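A rubisco-like protein (Burkholderia fungorum, PDB 3NWR) is of unestablished specific function but belongs to the rubisco-like proteins, relatives of the carboxylase large chain that probably use its barrel for other enolate chemistry. Local coordinates at residues Phe301-Leu310 / Asp338-Asp349; Leu240-Glu251 / Ala269-Leu279. All coordinates share one frame; numbering follows the deposited sequence.

Interaction 1 (Phe301-Leu310 / Asp338-Asp349); sequences FQAYQTLWRL and DCATPLAAGCDD
Arg309 supplies most of the polar contact, reaching from helix 301-309 to the carbonyls of Asp338 and Thr341 at the C-terminal end of helix 329-340. A bend at chi3 (66°) turns its guanidinium toward them. NH1 and NH2 converge end-on on Thr341 O, at 2.9 Å from NH1 and 3.1 Å from NH2, both from one face of the carbonyl. NH2 adds a weak bond to Asp338 O, while Gln305 OE1, 2.8 Å from Arg309 NH2 and in the guanidinium plane, fixes the rotation of the group from within its own helix. Only arginine offers so many coplanar N-H groups.

The salt bridge is Arg309 NH1 to Asp349 OD1, 3.0 Å but poorly angled, with the two planes 73° apart. The same oxygen accepts from Leu343 N, and Asp349 OD2 pairs with Arg139, so this buried carboxylate is shared by two arginines. Water 4 joins Arg309 NE to Asp349 O.

Apolar contact comes from Leu343: CD2 lies 3.5 Å above the centre of the guanidinium, a flat surface an aliphatic branch can cover, and CD1 meets Leu310 CD2. At the other end Asp338 OD2 lies in the plane of the Phe301 ring, 3.6 Å from Phe301 CD2, where the C-H edge is slightly positive. Cys339 SG also approaches that ring edge.

The arrangement belongs to a TIM barrel: an outer helix packs against the end of the next helix and the loop leading into strand 352-355.

Interaction 2 (Leu240-Glu251 / Ala269-Leu279); sequences LDAMRRHAELVE and AIQSLRRTTPL
The Arg244 guanidinium meets the neighbouring helix by its edge: Thr276 OG1 and Ser272 O lie near its plane, with Arg275 NH2 also at the edge. The Arg275 guanidinium carries Ser272 CA off-centre over one face. Both arginines belong to adjacent outer helices of a TIM barrel, which run in the same general direction, their segment axes 29° apart and 10.2 Å distant at closest approach.

Arg244 suits its place because its chain, extended from CG to NE (chi2 176°), spans the groove between the helices. NE gives its hydrogen to Thr276 OG1 at 2.9 Å, about 19° out of the guanidinium plane, and NH2 makes a weak bond to Ser272 O. Outside the two segments, Asp241 of the second subunit forms salt bridges with NH2 of both Arg244 and Arg275, a shared carboxylate that probably offsets their like charges and ties this helix pair to the dimer interface.

Beneath these polar groups, Leu273 is a knob in a hole formed by Leu240, Met243, Arg244 and Ala247. Its CD1 comes 4.1 Å from Ala247 CB, a side chain small enough to let the leucine in. Leu240 CD2 rests on Ala269 CB, and the flexible Met243 ends with CE against Ala269 CB and Ile270 CD1.

Farther along, Leu279 puts CD1 3.8 Å from Val250 CG1, while Pro278 packs across the end of Glu251. Thr277 makes an ST turn, its OG1 accepting from Leu279 N. Water 5 completes the junction, donating to Glu251 OE1 at 2.8 Å and lying 2.9 Å from Thr277 OG1.

In the fold
Interactions 1 and 2 join four successive outer helices of one barrel: 240-252 with 267-276, then 301-309 with 329-340. Their centres are 22 Å apart, yet they touch where Trp308 CZ3 lies 3.7 Å from Ile270 CG1, so the two contacts meet directly at this point. Interaction 2 faces the second subunit, whereas interaction 1 lies beside strand 126-133 and helix 136-139 of the same chain. A glycerol, probably from crystallisation, sits about 5 Å from the Asp349 side chain. Lys195 is carboxylated; in rubisco relatives such a lysine belongs to the active site at the C-terminal ends of the barrel strands, whereas 338-349 and Leu279 lead into strand beginnings.

Interaction 1 (Phe301-Leu310 / Asp338-Asp349)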
# COMPACT_ATOMS: atom_id res chain seq x y z
N PHE A 301 -3.43 9.44 -9.72
CA PHE A 301 -2.82 10.30 -8.71
C PHE A 301 -3.83 11.18 -7.99
O PHE A 301 -3.71 11.42 -6.80
CB PHE A 301 -1.69 11.15 -9.32
CG PHE A 301 -0.87 11.90 -8.30
CD1 PHE A 301 0.16 11.28 -7.60
CD2 PHE A 301 -1.13 13.24 -8.06
CE1 PHE A 301 0.91 12.00 -6.66
CE2 PHE A 301 -0.38 13.96 -7.14
CZ PHE A 301 0.64 13.34 -6.44
N GLN A 302 -4.84 11.69 -8.70
CA GLN A 302 -5.80 12.59 -8.06
C GLN A 302 -6.38 11.95 -6.80
O GLN A 302 -6.45 12.59 -5.74
CB GLN A 302 -6.93 12.94 -9.04
CG GLN A 302 -7.72 14.18 -8.69
CD GLN A 302 -8.60 14.01 -7.47
OE1 GLN A 302 -9.05 12.90 -7.14
NE2 GLN A 302 -8.85 15.12 -6.78
N ALA A 303 -6.79 10.69 -6.92
CA ALA A 303 -7.37 9.97 -5.80
C ALA A 303 -6.30 9.68 -4.73
O ALA A 303 -6.53 9.90 -3.53
CB ALA A 303 -8.02 8.67 -6.27
N TYR A 304 -5.17 9.15 -5.17
CA TYR A 304 -4.05 8.82 -4.29
C TYR A 304 -3.65 10.02 -3.43
O TYR A 304 -3.52 9.91 -2.19
CB TYR A 304 -2.88 8.37 -5.15
CG TYR A 304 -1.62 7.95 -4.42
CD1 TYR A 304 -1.56 6.74 -3.72
CD2 TYR A 304 -0.48 8.75 -4.45
CE1 TYR A 304 -0.38 6.36 -3.06
CE2 TYR A 304 0.69 8.38 -3.81
CZ TYR A 304 0.73 7.19 -3.12
OH TYR A 304 1.91 6.83 -2.50
N GLN A 305 -3.42 11.16 -4.07
CA GLN A 305 -2.97 12.36 -3.37
C GLN A 305 -4.07 12.94 -2.48
O GLN A 305 -3.78 13.57 -1.47
CB GLN A 305 -2.42 13.41 -4.36
CG GLN A 305 -3.46 14.00 -5.32
CD GLN A 305 -3.97 15.36 -4.88
OE1 GLN A 305 -3.20 16.22 -4.46
NE2 GLN A 305 -5.28 15.57 -5.03
N THR A 306 -5.33 12.72 -2.85
CA THR A 306 -6.42 13.11 -1.95
C THR A 306 -6.31 12.36 -0.62
O THR A 306 -6.28 12.98 0.45
CB THR A 306 -7.80 12.85 -2.58
OG1 THR A 306 -7.96 13.67 -3.74
CG2 THR A 306 -8.90 13.17 -1.58
N LEU A 307 -6.23 11.03 -0.69
CA LEU A 307 -6.13 10.23 0.52
C LEU A 307 -4.89 10.62 1.32
O LEU A 307 -4.98 10.83 2.53
CB LEU A 307 -6.08 8.75 0.17
CG LEU A 307 -7.34 8.21 -0.50
CD1 LEU A 307 -7.06 6.80 -0.97
CD2 LEU A 307 -8.51 8.23 0.48
N TRP A 308 -3.75 10.73 0.66
CA TRP A 308 -2.53 11.09 1.38
C TRP A 308 -2.56 12.48 2.00
O TRP A 308 -2.05 12.70 3.09
CB TRP A 308 -1.26 10.81 0.54
CG TRP A 308 -0.94 9.37 0.68
CD1 TRP A 308 -1.13 8.37 -0.24
CD2 TRP A 308 -0.50 8.74 1.87
NE1 TRP A 308 -0.77 7.15 0.31
CE2 TRP A 308 -0.38 7.36 1.61
CE3 TRP A 308 -0.16 9.22 3.14
CZ2 TRP A 308 0.05 6.46 2.58
CZ3 TRP A 308 0.27 8.33 4.10
CH2 TRP A 308 0.37 6.96 3.81
N ARG A 309 -3.19 13.43 1.32
CA ARG A 309 -3.27 14.77 1.88
C ARG A 309 -4.11 14.81 3.16
O ARG A 309 -3.88 15.66 4.03
CB ARG A 309 -3.76 15.75 0.82
CG ARG A 309 -2.63 16.16 -0.12
CD ARG A 309 -3.12 16.87 -1.37
NE ARG A 309 -3.74 18.15 -1.08
CZ ARG A 309 -4.19 18.97 -2.02
NH1 ARG A 309 -4.74 20.14 -1.69
NH2 ARG A 309 -4.07 18.62 -3.31
N LEU A 310 -5.04 13.88 3.31
CA LEU A 310 -5.82 13.79 4.55
C LEU A 310 -4.96 13.42 5.76
O LEU A 310 -5.38 13.63 6.91
CB LEU A 310 -6.99 12.81 4.41
CG LEU A 310 -8.01 13.16 3.31
CD1 LEU A 310 -9.07 12.07 3.17
CD2 LEU A 310 -8.67 14.51 3.59
N ASP A 338 -2.71 18.78 -9.43
CA ASP A 338 -3.48 18.24 -8.30
C ASP A 338 -2.98 18.80 -6.97
O ASP A 338 -3.77 19.22 -6.12
CB ASP A 338 -3.40 16.71 -8.26
CG ASP A 338 -4.25 16.03 -9.32
OD1 ASP A 338 -5.27 16.61 -9.76
OD2 ASP A 338 -3.90 14.88 -9.69
N CYS A 339 -1.66 18.81 -6.80
CA CYS A 339 -1.04 19.28 -5.56
C CYS A 339 -1.46 20.70 -5.21
O CYS A 339 -1.65 21.04 -4.04
CB CYS A 339 0.48 19.21 -5.66
SG CYS A 339 1.15 17.53 -5.68
N ALA A 340 -1.59 21.53 -6.25
CA ALA A 340 -1.93 22.94 -6.05
C ALA A 340 -3.43 23.18 -5.90
O ALA A 340 -3.85 24.27 -5.51
CB ALA A 340 -1.38 23.77 -7.21
N THR A 341 -4.23 22.17 -6.19
CA THR A 341 -5.67 22.30 -6.13
C THR A 341 -6.17 21.96 -4.73
O THR A 341 -5.95 20.85 -4.25
CB THR A 341 -6.33 21.35 -7.15
OG1 THR A 341 -5.81 21.62 -8.46
CG2 THR A 341 -7.87 21.49 -7.16
N PRO A 342 -6.84 22.91 -4.05
CA PRO A 342 -7.39 22.60 -2.72
C PRO A 342 -8.34 21.42 -2.79
O PRO A 342 -9.05 21.25 -3.79
CB PRO A 342 -8.15 23.87 -2.32
CG PRO A 342 -7.48 24.95 -3.12
CD PRO A 342 -7.13 24.31 -4.44
N LEU A 343 -8.36 20.59 -1.75
CA LEU A 343 -9.21 19.40 -1.78
C LEU A 343 -10.69 19.76 -1.84
O LEU A 343 -11.50 19.03 -2.41
CB LEU A 343 -8.92 18.49 -0.57
CG LEU A 343 -7.54 17.82 -0.51
CD1 LEU A 343 -7.47 16.80 0.64
CD2 LEU A 343 -7.21 17.15 -1.84
N ALA A 344 -11.06 20.89 -1.23
CA ALA A 344 -12.45 21.34 -1.26
C ALA A 344 -12.49 22.86 -1.20
O ALA A 344 -11.52 23.50 -0.81
CB ALA A 344 -13.25 20.74 -0.11
N ALA A 345 -13.62 23.44 -1.60
CA ALA A 345 -13.76 24.89 -1.61
C ALA A 345 -13.37 25.52 -0.28
O ALA A 345 -13.87 25.13 0.77
CB ALA A 345 -15.19 25.28 -1.99
N GLY A 346 -12.46 26.48 -0.34
CA GLY A 346 -12.07 27.25 0.82
C GLY A 346 -11.16 26.59 1.85
O GLY A 346 -10.95 27.14 2.93
N CYS A 347 -10.62 25.43 1.51
CA CYS A 347 -9.78 24.67 2.43
C CYS A 347 -8.36 25.22 2.55
O CYS A 347 -7.72 25.11 3.60
CB CYS A 347 -9.74 23.19 2.05
SG CYS A 347 -11.25 22.29 2.46
N ASP A 348 -7.86 25.80 1.46
CA ASP A 348 -6.49 26.34 1.42
C ASP A 348 -5.44 25.34 1.93
O ASP A 348 -4.63 25.66 2.80
CB ASP A 348 -6.41 27.64 2.22
CG ASP A 348 -5.06 28.33 2.08
OD1 ASP A 348 -4.49 28.31 0.97
OD2 ASP A 348 -4.57 28.89 3.09
N ASP A 349 -5.46 24.15 1.36
CA ASP A 349 -4.65 23.05 1.86
C ASP A 349 -3.71 22.47 0.79
O ASP A 349 -3.38 21.28 0.80
CB ASP A 349 -5.57 21.95 2.38
CG ASP A 349 -6.51 21.41 1.30
OD1 ASP A 349 -6.42 21.86 0.15
OD2 ASP A 349 -7.33 20.53 1.61
O HOH W 1 -7.11 17.74 -8.07
O HOH W 2 -4.20 12.89 -11.43
O HOH W 3 -6.81 18.22 -5.31
O HOH W 4 -3.96 18.91 1.83

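Interaction 2 (Leu240-Glu251 / Ala269-Leu279)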
# COMPACT_ATOMS: atom_id res chain seq x y z
N LEU A 240 6.23 2.83 13.83
CA LEU A 240 5.66 4.13 14.23
C LEU A 240 6.28 4.71 15.51
O LEU A 240 6.67 5.88 15.53
CB LEU A 240 4.14 4.07 14.37
CG LEU A 240 3.36 5.35 14.74
CD1 LEU A 240 3.40 5.66 16.25
CD2 LEU A 240 3.82 6.56 13.92
N ASP A 241 6.38 3.91 16.57
CA ASP A 241 6.96 4.43 17.80
C ASP A 241 8.38 4.93 17.54
O ASP A 241 8.78 5.98 18.05
CB ASP A 241 6.97 3.36 18.90
CG ASP A 241 5.59 3.00 19.39
OD1 ASP A 241 4.64 3.79 19.22
OD2 ASP A 241 5.44 1.91 19.98
N ALA A 242 9.14 4.17 16.76
CA ALA A 242 10.50 4.56 16.42
C ALA A 242 10.52 5.85 15.60
O ALA A 242 11.34 6.73 15.86
CB ALA A 242 11.22 3.44 15.68
N MET A 243 9.61 5.96 14.64
CA MET A 243 9.52 7.20 13.84
C MET A 243 9.30 8.43 14.69
O MET A 243 9.87 9.48 14.41
CB MET A 243 8.42 7.13 12.79
CG MET A 243 8.78 6.30 11.59
SD MET A 243 7.84 6.80 10.12
CE MET A 243 6.21 6.30 10.61
N ARG A 244 8.46 8.31 15.71
CA ARG A 244 8.24 9.44 16.61
C ARG A 244 9.51 9.80 17.35
O ARG A 244 9.82 10.98 17.50
CB ARG A 244 7.10 9.15 17.60
CG ARG A 244 5.71 9.41 17.01
CD ARG A 244 4.59 9.04 17.98
NE ARG A 244 3.33 9.69 17.61
CZ ARG A 244 2.12 9.24 17.94
NH1 ARG A 244 1.99 8.12 18.64
NH2 ARG A 244 1.04 9.91 17.57
N ARG A 245 10.25 8.79 17.81
CA ARG A 245 11.54 9.06 18.46
C ARG A 245 12.50 9.74 17.48
O ARG A 245 13.20 10.68 17.85
CB ARG A 245 12.16 7.78 19.02
CG ARG A 245 11.38 7.21 20.20
CD ARG A 245 12.13 6.07 20.89
NE ARG A 245 12.37 4.91 20.02
CZ ARG A 245 11.53 3.88 19.87
NH1 ARG A 245 10.38 3.85 20.53
NH2 ARG A 245 11.85 2.88 19.07
N HIS A 246 12.53 9.26 16.24
CA HIS A 246 13.41 9.86 15.24
C HIS A 246 13.03 11.32 14.98
O HIS A 246 13.90 12.18 14.85
CB HIS A 246 13.34 9.12 13.90
CG HIS A 246 13.71 7.67 13.96
ND1 HIS A 246 14.57 7.14 14.91
CD2 HIS A 246 13.36 6.64 13.15
CE1 HIS A 246 14.71 5.85 14.69
NE2 HIS A 246 13.99 5.52 13.63
N ALA A 247 11.74 11.59 14.90
CA ALA A 247 11.27 12.95 14.62
C ALA A 247 11.61 13.89 15.77
O ALA A 247 11.98 15.05 15.55
CB ALA A 247 9.77 12.95 14.32
N GLU A 248 11.50 13.40 17.00
CA GLU A 248 11.88 14.18 18.17
C GLU A 248 13.36 14.54 18.11
O GLU A 248 13.74 15.68 18.39
CB GLU A 248 11.59 13.42 19.46
CG GLU A 248 10.12 13.22 19.77
CD GLU A 248 9.93 12.45 21.06
OE1 GLU A 248 10.80 12.56 21.95
OE2 GLU A 248 8.91 11.74 21.19
N LEU A 249 14.19 13.58 17.73
CA LEU A 249 15.63 13.84 17.61
C LEU A 249 15.93 14.88 16.53
O LEU A 249 16.72 15.79 16.74
CB LEU A 249 16.41 12.55 17.31
CG LEU A 249 17.90 12.77 17.03
CD1 LEU A 249 18.61 13.29 18.29
CD2 LEU A 249 18.56 11.51 16.51
N VAL A 250 15.29 14.74 15.36
CA VAL A 250 15.51 15.70 14.29
C VAL A 250 15.18 17.10 14.79
O VAL A 250 15.94 18.04 14.54
CB VAL A 250 14.71 15.34 13.01
CG1 VAL A 250 14.80 16.47 11.98
CG2 VAL A 250 15.24 14.05 12.40
N GLU A 251 14.07 17.24 15.50
CA GLU A 251 13.69 18.55 16.03
C GLU A 251 14.71 19.07 17.04
O GLU A 251 15.11 20.24 17.00
CB GLU A 251 12.29 18.53 16.65
CG GLU A 251 11.86 19.87 17.22
CD GLU A 251 10.44 19.85 17.76
OE1 GLU A 251 9.77 18.79 17.70
OE2 GLU A 251 9.99 20.91 18.25
N ALA A 269 -0.16 5.23 10.50
CA ALA A 269 1.08 5.72 11.10
C ALA A 269 1.31 7.19 10.78
O ALA A 269 1.68 7.97 11.67
CB ALA A 269 2.28 4.90 10.63
N ILE A 270 1.11 7.57 9.53
CA ILE A 270 1.43 8.94 9.15
C ILE A 270 0.51 9.96 9.80
O ILE A 270 0.97 11.02 10.24
CB ILE A 270 1.49 9.11 7.62
CG1 ILE A 270 2.59 8.23 7.01
CG2 ILE A 270 1.68 10.59 7.26
CD1 ILE A 270 4.00 8.48 7.53
N GLN A 271 -0.78 9.65 9.90
CA GLN A 271 -1.70 10.58 10.55
C GLN A 271 -1.30 10.78 12.01
O GLN A 271 -1.31 11.90 12.52
CB GLN A 271 -3.16 10.14 10.41
CG GLN A 271 -4.11 11.16 11.03
CD GLN A 271 -5.57 10.87 10.80
OE1 GLN A 271 -5.94 9.88 10.15
NE2 GLN A 271 -6.42 11.74 11.32
N SER A 272 -0.91 9.70 12.68
CA SER A 272 -0.48 9.81 14.07
C SER A 272 0.82 10.61 14.18
O SER A 272 0.95 11.47 15.05
CB SER A 272 -0.33 8.43 14.71
OG SER A 272 -1.61 7.87 14.93
N LEU A 273 1.78 10.34 13.30
CA LEU A 273 3.05 11.07 13.30
C LEU A 273 2.80 12.55 13.08
O LEU A 273 3.43 13.39 13.72
CB LEU A 273 3.97 10.54 12.21
CG LEU A 273 5.27 11.31 11.97
CD1 LEU A 273 6.17 11.23 13.22
CD2 LEU A 273 5.97 10.73 10.75
N ARG A 274 1.89 12.87 12.17
CA ARG A 274 1.56 14.26 11.85
C ARG A 274 1.14 15.04 13.08
O ARG A 274 1.47 16.23 13.21
CB ARG A 274 0.44 14.31 10.81
CG ARG A 274 -0.25 15.67 10.67
CD ARG A 274 0.56 16.64 9.78
NE ARG A 274 1.79 17.10 10.41
CZ ARG A 274 2.73 17.84 9.82
NH1 ARG A 274 2.61 18.25 8.55
NH2 ARG A 274 3.78 18.20 10.54
N ARG A 275 0.39 14.39 13.97
CA ARG A 275 -0.11 15.08 15.15
C ARG A 275 0.97 15.39 16.18
O ARG A 275 0.81 16.29 17.00
CB ARG A 275 -1.24 14.28 15.81
CG ARG A 275 -2.55 14.33 15.06
CD ARG A 275 -3.69 13.91 15.99
NE ARG A 275 -3.40 12.61 16.59
CZ ARG A 275 -3.64 11.45 15.99
NH1 ARG A 275 -4.19 11.44 14.78
NH2 ARG A 275 -3.33 10.32 16.59
N THR A 276 2.07 14.65 16.16
CA THR A 276 3.09 14.83 17.18
C THR A 276 4.38 15.51 16.72
O THR A 276 5.22 15.87 17.55
CB THR A 276 3.41 13.50 17.92
OG1 THR A 276 3.77 12.49 16.98
CG2 THR A 276 2.19 13.04 18.70
N THR A 277 4.56 15.71 15.41
CA THR A 277 5.72 16.47 14.95
C THR A 277 5.37 17.81 14.32
O THR A 277 4.46 17.90 13.50
CB THR A 277 6.63 15.69 13.99
OG1 THR A 277 7.80 16.48 13.71
CG2 THR A 277 5.92 15.40 12.69
N PRO A 278 6.11 18.85 14.71
CA PRO A 278 5.91 20.19 14.14
C PRO A 278 6.74 20.42 12.88
O PRO A 278 6.74 21.54 12.36
CB PRO A 278 6.38 21.11 15.26
CG PRO A 278 7.46 20.33 15.93
CD PRO A 278 7.02 18.88 15.87
N LEU A 279 7.44 19.39 12.42
CA LEU A 279 8.33 19.51 11.27
C LEU A 279 7.56 19.40 9.96
O LEU A 279 6.40 18.98 9.93
CB LEU A 279 9.42 18.43 11.33
CG LEU A 279 10.21 18.40 12.63
CD1 LEU A 279 11.10 17.18 12.71
CD2 LEU A 279 11.03 19.68 12.75
O HOH W 5 9.65 16.54 16.00